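Local coordinates for Atu0111 protein (Agrobacterium tumefaciens, PDB 2FSQ), which is of unknown function but belongs to a family of the 2H clan, whose better-known members act as phosphoesterases on RNA and nucleotides, at residues Val215-Lys227 / His231-Asp239. Numbering follows the deposited sequence.
Sequences VIQMRPPAFCEFK and HFKELVVFD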
# COMPACT_ATOMS: atom_id res chain seq x y z
N VAL A 215 1.62 17.87 -1.22
CA VAL A 215 1.73 16.90 -0.13
C VAL A 215 0.46 16.06 -0.17
O VAL A 215 -0.62 16.54 -0.54
CB VAL A 215 1.92 17.55 1.26
CG1 VAL A 215 3.31 18.11 1.40
CG2 VAL A 215 0.86 18.62 1.53
N ILE A 216 0.60 14.80 0.20
CA ILE A 216 -0.52 13.88 0.14
C ILE A 216 -1.21 13.93 1.49
O ILE A 216 -0.77 13.30 2.45
CB ILE A 216 -0.06 12.45 -0.23
CG1 ILE A 216 0.69 12.47 -1.57
CG2 ILE A 216 -1.25 11.49 -0.28
CD1 ILE A 216 -0.05 13.12 -2.73
N GLN A 217 -2.29 14.71 1.57
CA GLN A 217 -3.01 14.80 2.81
C GLN A 217 -3.56 13.42 3.19
O GLN A 217 -4.15 12.74 2.35
CB GLN A 217 -4.15 15.79 2.71
CG GLN A 217 -4.78 16.07 4.06
CD GLN A 217 -6.09 16.81 3.98
OE1 GLN A 217 -6.53 17.22 2.92
NE2 GLN A 217 -6.74 16.97 5.13
N MSE A 218 -3.38 13.04 4.46
CA MSE A 218 -3.89 11.75 4.94
C MSE A 218 -4.40 11.82 6.36
O MSE A 218 -4.16 12.81 7.08
CB MSE A 218 -2.83 10.65 4.81
CG MSE A 218 -2.51 10.32 3.38
SE MSE A 218 -1.12 8.98 3.18
CE MSE A 218 0.41 10.06 3.70
N ARG A 219 -5.12 10.79 6.76
CA ARG A 219 -5.53 10.65 8.15
C ARG A 219 -4.30 10.23 8.97
O ARG A 219 -3.33 9.71 8.42
CB ARG A 219 -6.60 9.56 8.28
CG ARG A 219 -7.74 9.57 7.26
CD ARG A 219 -8.82 8.60 7.73
NE ARG A 219 -9.84 8.34 6.71
CZ ARG A 219 -10.63 7.27 6.70
NH1 ARG A 219 -10.53 6.35 7.65
NH2 ARG A 219 -11.52 7.11 5.73
N PRO A 220 -4.35 10.42 10.30
CA PRO A 220 -3.30 9.88 11.17
C PRO A 220 -3.20 8.34 11.04
O PRO A 220 -4.18 7.68 10.69
CB PRO A 220 -3.76 10.24 12.58
CG PRO A 220 -4.75 11.32 12.39
CD PRO A 220 -5.38 11.17 11.06
N PRO A 221 -2.03 7.78 11.35
CA PRO A 221 -1.91 6.32 11.25
C PRO A 221 -2.91 5.62 12.16
O PRO A 221 -3.19 6.09 13.27
CB PRO A 221 -0.48 6.05 11.75
CG PRO A 221 0.25 7.35 11.54
CD PRO A 221 -0.79 8.42 11.81
N ALA A 222 -3.43 4.49 11.69
CA ALA A 222 -4.40 3.73 12.44
C ALA A 222 -4.16 2.24 12.27
O ALA A 222 -3.91 1.78 11.16
CB ALA A 222 -5.83 4.09 11.97
N PHE A 223 -4.29 1.51 13.37
CA PHE A 223 -4.28 0.05 13.33
C PHE A 223 -5.66 -0.41 12.86
O PHE A 223 -6.69 -0.01 13.44
CB PHE A 223 -3.93 -0.53 14.71
CG PHE A 223 -3.97 -2.03 14.77
CD1 PHE A 223 -3.13 -2.80 13.97
CD2 PHE A 223 -4.85 -2.67 15.63
CE1 PHE A 223 -3.17 -4.18 14.02
CE2 PHE A 223 -4.88 -4.06 15.69
CZ PHE A 223 -4.04 -4.81 14.89
N CYS A 224 -5.68 -1.24 11.81
CA CYS A 224 -6.89 -1.64 11.11
C CYS A 224 -6.95 -3.13 10.95
O CYS A 224 -5.91 -3.82 10.97
CB CYS A 224 -6.94 -1.05 9.69
SG CYS A 224 -6.94 0.75 9.60
N GLU A 225 -8.16 -3.65 10.77
CA GLU A 225 -8.34 -5.02 10.29
C GLU A 225 -9.01 -5.03 8.92
O GLU A 225 -9.73 -4.09 8.56
CB GLU A 225 -9.14 -5.86 11.30
CG GLU A 225 -10.58 -5.42 11.41
CD GLU A 225 -11.37 -6.14 12.48
OE1 GLU A 225 -10.79 -6.94 13.25
OE2 GLU A 225 -12.58 -5.86 12.55
N PHE A 226 -8.82 -6.11 8.17
CA PHE A 226 -9.42 -6.24 6.86
C PHE A 226 -9.75 -7.69 6.55
O PHE A 226 -9.04 -8.59 7.04
CB PHE A 226 -8.52 -5.67 5.76
CG PHE A 226 -7.13 -6.29 5.73
CD1 PHE A 226 -6.88 -7.43 4.98
CD2 PHE A 226 -6.08 -5.71 6.44
CE1 PHE A 226 -5.60 -8.02 4.94
CE2 PHE A 226 -4.80 -6.27 6.42
CZ PHE A 226 -4.54 -7.41 5.66
N LYS A 227 -10.80 -7.91 5.76
CA LYS A 227 -11.13 -9.23 5.23
C LYS A 227 -10.41 -9.47 3.91
O LYS A 227 -10.03 -10.59 3.58
CB LYS A 227 -12.65 -9.36 5.01
CG LYS A 227 -13.09 -10.64 4.29
CD LYS A 227 -14.60 -10.89 4.35
CE LYS A 227 -14.89 -12.39 4.58
NZ LYS A 227 -16.35 -12.73 4.90
N HIS A 231 -11.46 -2.96 2.00
CA HIS A 231 -11.86 -2.14 3.14
C HIS A 231 -11.00 -2.41 4.35
O HIS A 231 -10.71 -3.57 4.66
CB HIS A 231 -13.34 -2.38 3.46
CG HIS A 231 -13.89 -1.46 4.50
ND1 HIS A 231 -14.10 -0.11 4.27
CD2 HIS A 231 -14.27 -1.68 5.78
CE1 HIS A 231 -14.59 0.45 5.36
NE2 HIS A 231 -14.70 -0.48 6.29
N PHE A 232 -10.62 -1.33 5.03
CA PHE A 232 -9.74 -1.39 6.20
C PHE A 232 -10.44 -0.67 7.35
O PHE A 232 -10.60 0.55 7.31
CB PHE A 232 -8.38 -0.76 5.89
CG PHE A 232 -7.67 -1.46 4.78
CD1 PHE A 232 -6.76 -2.47 5.07
CD2 PHE A 232 -7.95 -1.17 3.45
CE1 PHE A 232 -6.13 -3.16 4.06
CE2 PHE A 232 -7.35 -1.88 2.43
CZ PHE A 232 -6.42 -2.87 2.73
N LYS A 233 -10.90 -1.44 8.33
CA LYS A 233 -11.66 -0.89 9.44
C LYS A 233 -10.71 -0.41 10.52
O LYS A 233 -9.91 -1.19 11.02
CB LYS A 233 -12.60 -1.96 9.98
CG LYS A 233 -13.35 -1.54 11.21
CD LYS A 233 -14.44 -2.57 11.55
CE LYS A 233 -15.05 -2.32 12.92
NZ LYS A 233 -15.59 -0.94 13.08
N GLU A 234 -10.78 0.88 10.85
CA GLU A 234 -9.91 1.45 11.88
C GLU A 234 -10.31 0.99 13.27
O GLU A 234 -11.47 1.13 13.68
CB GLU A 234 -9.90 2.98 11.81
CG GLU A 234 -9.36 3.55 10.51
CD GLU A 234 -9.14 5.04 10.58
OE1 GLU A 234 -9.78 5.70 11.44
OE2 GLU A 234 -8.34 5.58 9.77
N LEU A 235 -9.33 0.47 14.00
CA LEU A 235 -9.57 -0.01 15.36
C LEU A 235 -8.91 0.89 16.41
O LEU A 235 -9.51 1.20 17.44
CB LEU A 235 -9.09 -1.47 15.52
CG LEU A 235 -9.69 -2.51 14.58
CD1 LEU A 235 -9.04 -3.87 14.79
CD2 LEU A 235 -11.22 -2.61 14.71
N VAL A 236 -7.66 1.30 16.15
CA VAL A 236 -6.94 2.19 17.06
C VAL A 236 -6.31 3.29 16.24
O VAL A 236 -5.50 3.02 15.36
CB VAL A 236 -5.81 1.46 17.82
CG1 VAL A 236 -5.14 2.42 18.82
CG2 VAL A 236 -6.31 0.22 18.55
N VAL A 237 -6.69 4.54 16.53
CA VAL A 237 -6.13 5.68 15.81
C VAL A 237 -5.01 6.32 16.63
O VAL A 237 -5.16 6.61 17.83
CB VAL A 237 -7.24 6.74 15.50
CG1 VAL A 237 -6.64 7.94 14.79
CG2 VAL A 237 -8.33 6.09 14.66
N PHE A 238 -3.88 6.58 15.96
CA PHE A 238 -2.73 7.17 16.62
C PHE A 238 -2.67 8.65 16.30
O PHE A 238 -1.80 9.11 15.57
CB PHE A 238 -1.45 6.43 16.21
CG PHE A 238 -1.52 4.94 16.45
CD1 PHE A 238 -1.53 4.44 17.75
CD2 PHE A 238 -1.60 4.05 15.39
CE1 PHE A 238 -1.60 3.07 17.98
CE2 PHE A 238 -1.67 2.68 15.60
CZ PHE A 238 -1.67 2.19 16.90
N ASP A 239 -3.66 9.39 16.83
CA ASP A 239 -3.79 10.82 16.55
C ASP A 239 -3.32 11.66 17.73
O ASP A 239 -2.52 11.19 18.55
CB ASP A 239 -5.22 11.19 16.11
CG ASP A 239 -6.28 10.83 17.14
OD1 ASP A 239 -5.97 10.19 18.18
OD2 ASP A 239 -7.46 11.20 16.90
O HOH W 1 -6.98 7.69 11.19
O HOH W 2 -12.34 -5.70 4.79
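Phe223 and Val236 pair through their backbones, Phe223 N giving its hydrogen to Val236 O at 2.8 Å. Further backbone bonds join Glu225 with Lys233 in both directions and Phe238 N to Pro221 O. Phe223 O accepts two N-H groups, from Leu235 N at 2.7 Å and Val236 N at 3.2 Å. This is a classic beta bulge. It shifts the register by one residue in the antiparallel hairpin of strands 222-226 and 233-237. Strand 233-237 lies at an edge of a four-stranded sheet in the alpha-beta barrel, and strand 42-48 flanks 222-226 on its other side.

In one of two modelled conformers of Arg219, its NH1 forms a salt bridge with Glu234 OE2 at 3.1 Å. In that conformer the carboxylate oxygen lies near the guanidinium plane, but NH1 meets it from above the carboxylate plane. The two planes are then 77° apart. A water also bonds OE2 and links it to Pro220 O.

Among apolar contacts, Phe226 CD2 lies 3.5 Å from Phe232 CE1, with the rings inclined at 56°. Phe226 CG sits between its backbone N and carbonyl carbon (chi1 56°), which sets its ring alongside that of Phe232. Leu235 CD1 packs across the Glu225 side chain, 4.0 Å from Glu225 CG. Phe238 CE2 reaches Phe223 CB at 4.0 Å.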